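Local coordinates for protein putative fructosamine-3-kinase (Thermobifida fusca YX, PDB 3F7W) that is a putative fructosamine-3-kinase that probably phosphorylates sugar-derived groups on glycated amines, as its family relatives do, at residues 140-145 and 180-185; 176-181 and 255-260. One frame throughout, in Å; residues are numbered along the deposited sequence. Where two conformers were deposited one is given.

Overall arrangement
Contacts 1 and 2 lie side by side in the mainly helical part of the chain, their centres about 8 Å apart and on the same side of the molecule's centre. Both use the short helix 178-181: contact 1 sets its C-terminal end against the first turn of helix 141-159, contact 2 its leucines against helix 251-270. Each is small, apolar and mostly buried, but contact 1 presses a methyl on an aromatic edge and a proline, whereas contact 2 is leucine against leucine. They are joined directly through Tyr145 of contact 1. Exposed Thr140 and partly exposed Glu143 pair with each other at the surface edge of contact 1.

Contact 1 (140-145 and 180-185); sequences TWPEFY and HLAGDP
Trp141 brings the six-membered end of its indole up to the methyl of Ala182, with CZ3 3.9 Å from Ala182 CB. The methyl sits at the ring edge, near the indole plane, so it abuts the rim at CZ3 and CE3 and does not cover a face. Pro142 closes in beside it, its CG 4.1 Å from Ala182 CB, and the methyl thus meets the aromatic edge and the corner of the pyrrolidine ring together. The indole extends this far because CG of Trp141 lies anti to the backbone N (chi1 -175°). One face of the indole is backed by Tyr145 CB, one helical turn on, while Trp141 CZ2 lies 3.3 Å above the Tyr145 ring, offset toward its rim. Farther round, the indole meets the rings of His218, edge-to-face, and of Phe120 and His258, so it is wedged among aromatic neighbours. Tyr145 OH is hydrogen-bonded to the backbone of helix 251-270 at Leu257 O and His261 N.

Thr140 is the N-cap residue of helix 141-159, yet its side chain makes no capping bond. Its OG1 instead donates to Glu143 OE1 at 2.6 Å, approaching from above the carboxylate, 45° out of its plane. On the other segment Gly183, with a positive phi of 78°, is the first residue to leave helical angles, and the chain continues past Trp141 through Asp184 to Pro185. The first turn of helix 141-159 thus buries Ala182, at the C-terminal end of the short helix 178-181, an example of helix-end packing in the mainly helical C-terminal lobe of a protein-kinase-like fold.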
# COMPACT_ATOMS: atom_id res chain seq x y z
N THR A 140 -6.09 -14.10 -13.32
CA THR A 140 -4.70 -14.54 -13.49
C THR A 140 -3.74 -13.36 -13.28
O THR A 140 -4.02 -12.24 -13.69
CB THR A 140 -4.49 -15.16 -14.89
OG1 THR A 140 -4.82 -14.21 -15.91
CG2 THR A 140 -5.36 -16.40 -15.06
N TRP A 141 -2.62 -13.62 -12.62
CA TRP A 141 -1.72 -12.53 -12.24
C TRP A 141 -0.97 -11.84 -13.40
O TRP A 141 -0.92 -10.61 -13.43
CB TRP A 141 -0.76 -12.98 -11.12
CG TRP A 141 0.08 -11.84 -10.64
CD1 TRP A 141 -0.28 -10.86 -9.80
CD2 TRP A 141 1.42 -11.57 -11.04
NE1 TRP A 141 0.76 -9.97 -9.63
CE2 TRP A 141 1.82 -10.39 -10.38
CE3 TRP A 141 2.33 -12.21 -11.88
CZ2 TRP A 141 3.07 -9.83 -10.54
CZ3 TRP A 141 3.58 -11.65 -12.05
CH2 TRP A 141 3.94 -10.47 -11.36
N PRO A 142 -0.36 -12.61 -14.32
CA PRO A 142 0.43 -11.91 -15.35
C PRO A 142 -0.36 -10.87 -16.13
O PRO A 142 0.13 -9.77 -16.35
CB PRO A 142 0.91 -13.06 -16.28
CG PRO A 142 0.89 -14.27 -15.41
CD PRO A 142 -0.31 -14.07 -14.51
N GLU A 143 -1.59 -11.21 -16.51
CA GLU A 143 -2.45 -10.26 -17.22
C GLU A 143 -2.84 -9.06 -16.35
O GLU A 143 -2.83 -7.91 -16.80
CB GLU A 143 -3.72 -10.98 -17.70
CG GLU A 143 -3.50 -11.98 -18.84
CD GLU A 143 -2.74 -13.26 -18.45
OE1 GLU A 143 -2.71 -13.68 -17.26
OE2 GLU A 143 -2.17 -13.87 -19.39
N PHE A 144 -3.25 -9.33 -15.13
CA PHE A 144 -3.54 -8.29 -14.18
C PHE A 144 -2.35 -7.33 -14.00
O PHE A 144 -2.50 -6.11 -14.05
CB PHE A 144 -3.94 -8.94 -12.85
CG PHE A 144 -4.01 -8.00 -11.71
CD1 PHE A 144 -5.06 -7.10 -11.60
CD2 PHE A 144 -3.02 -8.02 -10.72
CE1 PHE A 144 -5.11 -6.22 -10.53
CE2 PHE A 144 -3.09 -7.14 -9.65
CZ PHE A 144 -4.13 -6.25 -9.56
N TYR A 145 -1.16 -7.89 -13.79
CA TYR A 145 -0.00 -7.07 -13.48
C TYR A 145 0.38 -6.21 -14.69
O TYR A 145 0.51 -5.00 -14.58
CB TYR A 145 1.16 -7.96 -13.08
CG TYR A 145 2.32 -7.23 -12.45
CD1 TYR A 145 2.15 -6.50 -11.29
CD2 TYR A 145 3.60 -7.30 -13.00
CE1 TYR A 145 3.24 -5.85 -10.67
CE2 TYR A 145 4.68 -6.66 -12.40
CZ TYR A 145 4.50 -5.93 -11.23
OH TYR A 145 5.55 -5.28 -10.63
N HIS A 180 6.92 -16.52 -18.38
CA HIS A 180 8.01 -17.31 -17.77
C HIS A 180 8.43 -16.69 -16.44
O HIS A 180 8.52 -17.37 -15.43
CB HIS A 180 9.24 -17.40 -18.66
CG HIS A 180 10.47 -17.86 -17.93
ND1 HIS A 180 10.59 -19.13 -17.39
CD2 HIS A 180 11.63 -17.22 -17.64
CE1 HIS A 180 11.77 -19.25 -16.81
NE2 HIS A 180 12.42 -18.11 -16.94
N LEU A 181 8.64 -15.38 -16.45
CA LEU A 181 9.21 -14.68 -15.28
C LEU A 181 8.32 -14.76 -14.04
O LEU A 181 8.82 -14.73 -12.92
CB LEU A 181 9.50 -13.21 -15.63
CG LEU A 181 10.56 -13.01 -16.72
CD1 LEU A 181 10.66 -11.54 -17.09
CD2 LEU A 181 11.93 -13.54 -16.31
N ALA A 182 7.01 -14.88 -14.24
CA ALA A 182 6.02 -14.87 -13.16
C ALA A 182 6.16 -15.96 -12.09
O ALA A 182 5.69 -15.79 -10.97
CB ALA A 182 4.61 -14.95 -13.77
N GLY A 183 6.78 -17.08 -12.41
CA GLY A 183 6.73 -18.21 -11.48
C GLY A 183 5.37 -18.89 -11.62
O GLY A 183 4.71 -18.71 -12.64
N ASP A 184 4.95 -19.66 -10.62
CA ASP A 184 3.74 -20.47 -10.76
C ASP A 184 2.53 -19.79 -10.18
O ASP A 184 2.63 -19.14 -9.12
CB ASP A 184 3.92 -21.83 -10.10
CG ASP A 184 5.03 -22.65 -10.72
OD1 ASP A 184 5.32 -22.49 -11.93
OD2 ASP A 184 5.63 -23.44 -9.99
N PRO A 185 1.35 -19.98 -10.82
CA PRO A 185 0.11 -19.44 -10.28
C PRO A 185 -0.10 -19.83 -8.83
O PRO A 185 0.18 -20.98 -8.47
CB PRO A 185 -0.97 -20.07 -11.16
CG PRO A 185 -0.28 -20.49 -12.41
CD PRO A 185 1.14 -20.74 -12.07

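Contact 2 (176-181 and 255-260); sequences DALDHL and IPLHQL
Leu257 reaches out from helix 251-270 with both methyls toward the leucines of the short helix. Its CD1 meets Leu178 CD1 at 3.6 Å, methyl against methyl, and the two side chains cross at about a right angle. Its other branch, CD2, lies 3.7 Å from Leu181 O and 4.4 Å from Leu181 CB, resting mainly on the backbone carbonyl in a van der Waals contact, and still brushes Leu178 CD1 at 4.1 Å. Leu257 holds CG anti to its own N (chi1 175°), which extends the fork across to the other helix, and a chi2 of 64° sets its methyls. Leu178 adopts a similar shape, with chi2 52°, and its CD1 swings closer to Leu257 than the direction of its CB alone would bring it.

This is helix-on-helix packing in the mainly helical C-terminal lobe of the kinase-like fold, with the short helix 178-181 laid against the long helix 251-270. Val174 of helix 165-176 touches both Leu181 and Leu257, so a third helix adjoins the leucine cluster. At the start of the short helix, Ala177 O accepts from both His180 N and Leu181 N, the latter at 2.9 Å. Helix 251-270 is kinked here: the N of Pro256 has no hydrogen to donate, and Leu257 N makes no bond to the turn before. Gln259 NE2 bonds to Ala224 O of helix 219-229.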
# COMPACT_ATOMS: atom_id res chain seq x y z
N ASP A 176 6.71 -9.05 -22.14
CA ASP A 176 6.68 -10.10 -23.16
C ASP A 176 7.20 -11.43 -22.62
O ASP A 176 6.85 -12.48 -23.16
CB ASP A 176 7.49 -9.68 -24.39
CG ASP A 176 6.81 -8.58 -25.20
OD1 ASP A 176 5.63 -8.25 -24.95
OD2 ASP A 176 7.48 -8.03 -26.11
N ALA A 177 8.04 -11.37 -21.58
CA ALA A 177 8.65 -12.55 -20.95
C ALA A 177 7.92 -12.96 -19.68
O ALA A 177 8.32 -13.90 -18.98
CB ALA A 177 10.13 -12.28 -20.67
N LEU A 178 6.83 -12.27 -19.38
CA LEU A 178 6.19 -12.36 -18.08
C LEU A 178 5.66 -13.75 -17.77
O LEU A 178 5.71 -14.18 -16.63
CB LEU A 178 5.08 -11.30 -17.94
CG LEU A 178 4.48 -11.06 -16.57
CD1 LEU A 178 5.56 -10.78 -15.53
CD2 LEU A 178 3.44 -9.89 -16.63
N ASP A 179 5.15 -14.48 -18.76
CA ASP A 179 4.57 -15.80 -18.46
C ASP A 179 5.64 -16.88 -18.23
O ASP A 179 5.32 -18.02 -17.91
CB ASP A 179 3.49 -16.22 -19.50
CG ASP A 179 2.06 -15.86 -19.05
OD1 ASP A 179 1.47 -16.60 -18.22
OD2 ASP A 179 1.52 -14.84 -19.54
N HIS A 180 6.92 -16.52 -18.38
CA HIS A 180 8.01 -17.31 -17.77
C HIS A 180 8.43 -16.69 -16.44
O HIS A 180 8.52 -17.37 -15.43
CB HIS A 180 9.24 -17.40 -18.66
CG HIS A 180 10.47 -17.86 -17.93
ND1 HIS A 180 10.59 -19.13 -17.39
CD2 HIS A 180 11.63 -17.22 -17.64
CE1 HIS A 180 11.77 -19.25 -16.81
NE2 HIS A 180 12.42 -18.11 -16.94
N LEU A 181 8.64 -15.38 -16.45
CA LEU A 181 9.21 -14.68 -15.28
C LEU A 181 8.32 -14.76 -14.04
O LEU A 181 8.82 -14.73 -12.92
CB LEU A 181 9.50 -13.21 -15.63
CG LEU A 181 10.56 -13.01 -16.72
CD1 LEU A 181 10.66 -11.54 -17.09
CD2 LEU A 181 11.93 -13.54 -16.31
N ILE A 255 12.07 -10.71 -6.82
CA ILE A 255 11.90 -9.41 -6.16
C ILE A 255 11.89 -8.23 -7.14
O ILE A 255 10.97 -7.42 -7.08
CB ILE A 255 12.88 -9.21 -4.98
CG1 ILE A 255 12.53 -10.21 -3.84
CG2 ILE A 255 12.83 -7.74 -4.48
CD1 ILE A 255 13.51 -10.24 -2.72
N PRO A 256 12.88 -8.09 -8.04
CA PRO A 256 12.77 -6.98 -9.01
C PRO A 256 11.47 -6.90 -9.83
O PRO A 256 10.93 -5.79 -10.05
CB PRO A 256 13.98 -7.19 -9.94
CG PRO A 256 14.94 -8.00 -9.15
CD PRO A 256 14.13 -8.84 -8.19
N LEU A 257 10.98 -8.05 -10.29
CA LEU A 257 9.74 -8.11 -11.08
C LEU A 257 8.64 -7.40 -10.34
O LEU A 257 7.93 -6.56 -10.90
CB LEU A 257 9.34 -9.57 -11.35
CG LEU A 257 8.01 -9.81 -12.06
CD1 LEU A 257 8.03 -9.25 -13.46
CD2 LEU A 257 7.68 -11.32 -12.05
N HIS A 258 8.51 -7.73 -9.05
CA HIS A 258 7.46 -7.17 -8.21
C HIS A 258 7.66 -5.71 -7.79
O HIS A 258 6.73 -5.11 -7.25
CB HIS A 258 7.25 -8.03 -6.97
CG HIS A 258 6.63 -9.35 -7.28
ND1 HIS A 258 5.30 -9.47 -7.62
CD2 HIS A 258 7.15 -10.60 -7.33
CE1 HIS A 258 5.02 -10.74 -7.86
NE2 HIS A 258 6.13 -11.44 -7.70
N GLN A 259 8.86 -5.19 -8.01
CA GLN A 259 9.19 -3.81 -7.74
C GLN A 259 8.92 -2.88 -8.92
O GLN A 259 8.99 -1.66 -8.78
CB GLN A 259 10.67 -3.70 -7.31
CG GLN A 259 10.93 -4.34 -5.95
CD GLN A 259 12.38 -4.36 -5.51
OE1 GLN A 259 13.29 -4.30 -6.34
NE2 GLN A 259 12.60 -4.52 -4.20
N LEU A 260 8.60 -3.44 -10.08
CA LEU A 260 8.39 -2.61 -11.26
C LEU A 260 7.17 -1.70 -11.13
O LEU A 260 7.24 -0.53 -11.49
CB LEU A 260 8.31 -3.48 -12.53
CG LEU A 260 9.61 -4.21 -12.88
CD1 LEU A 260 9.40 -5.10 -14.12
CD2 LEU A 260 10.79 -3.26 -13.09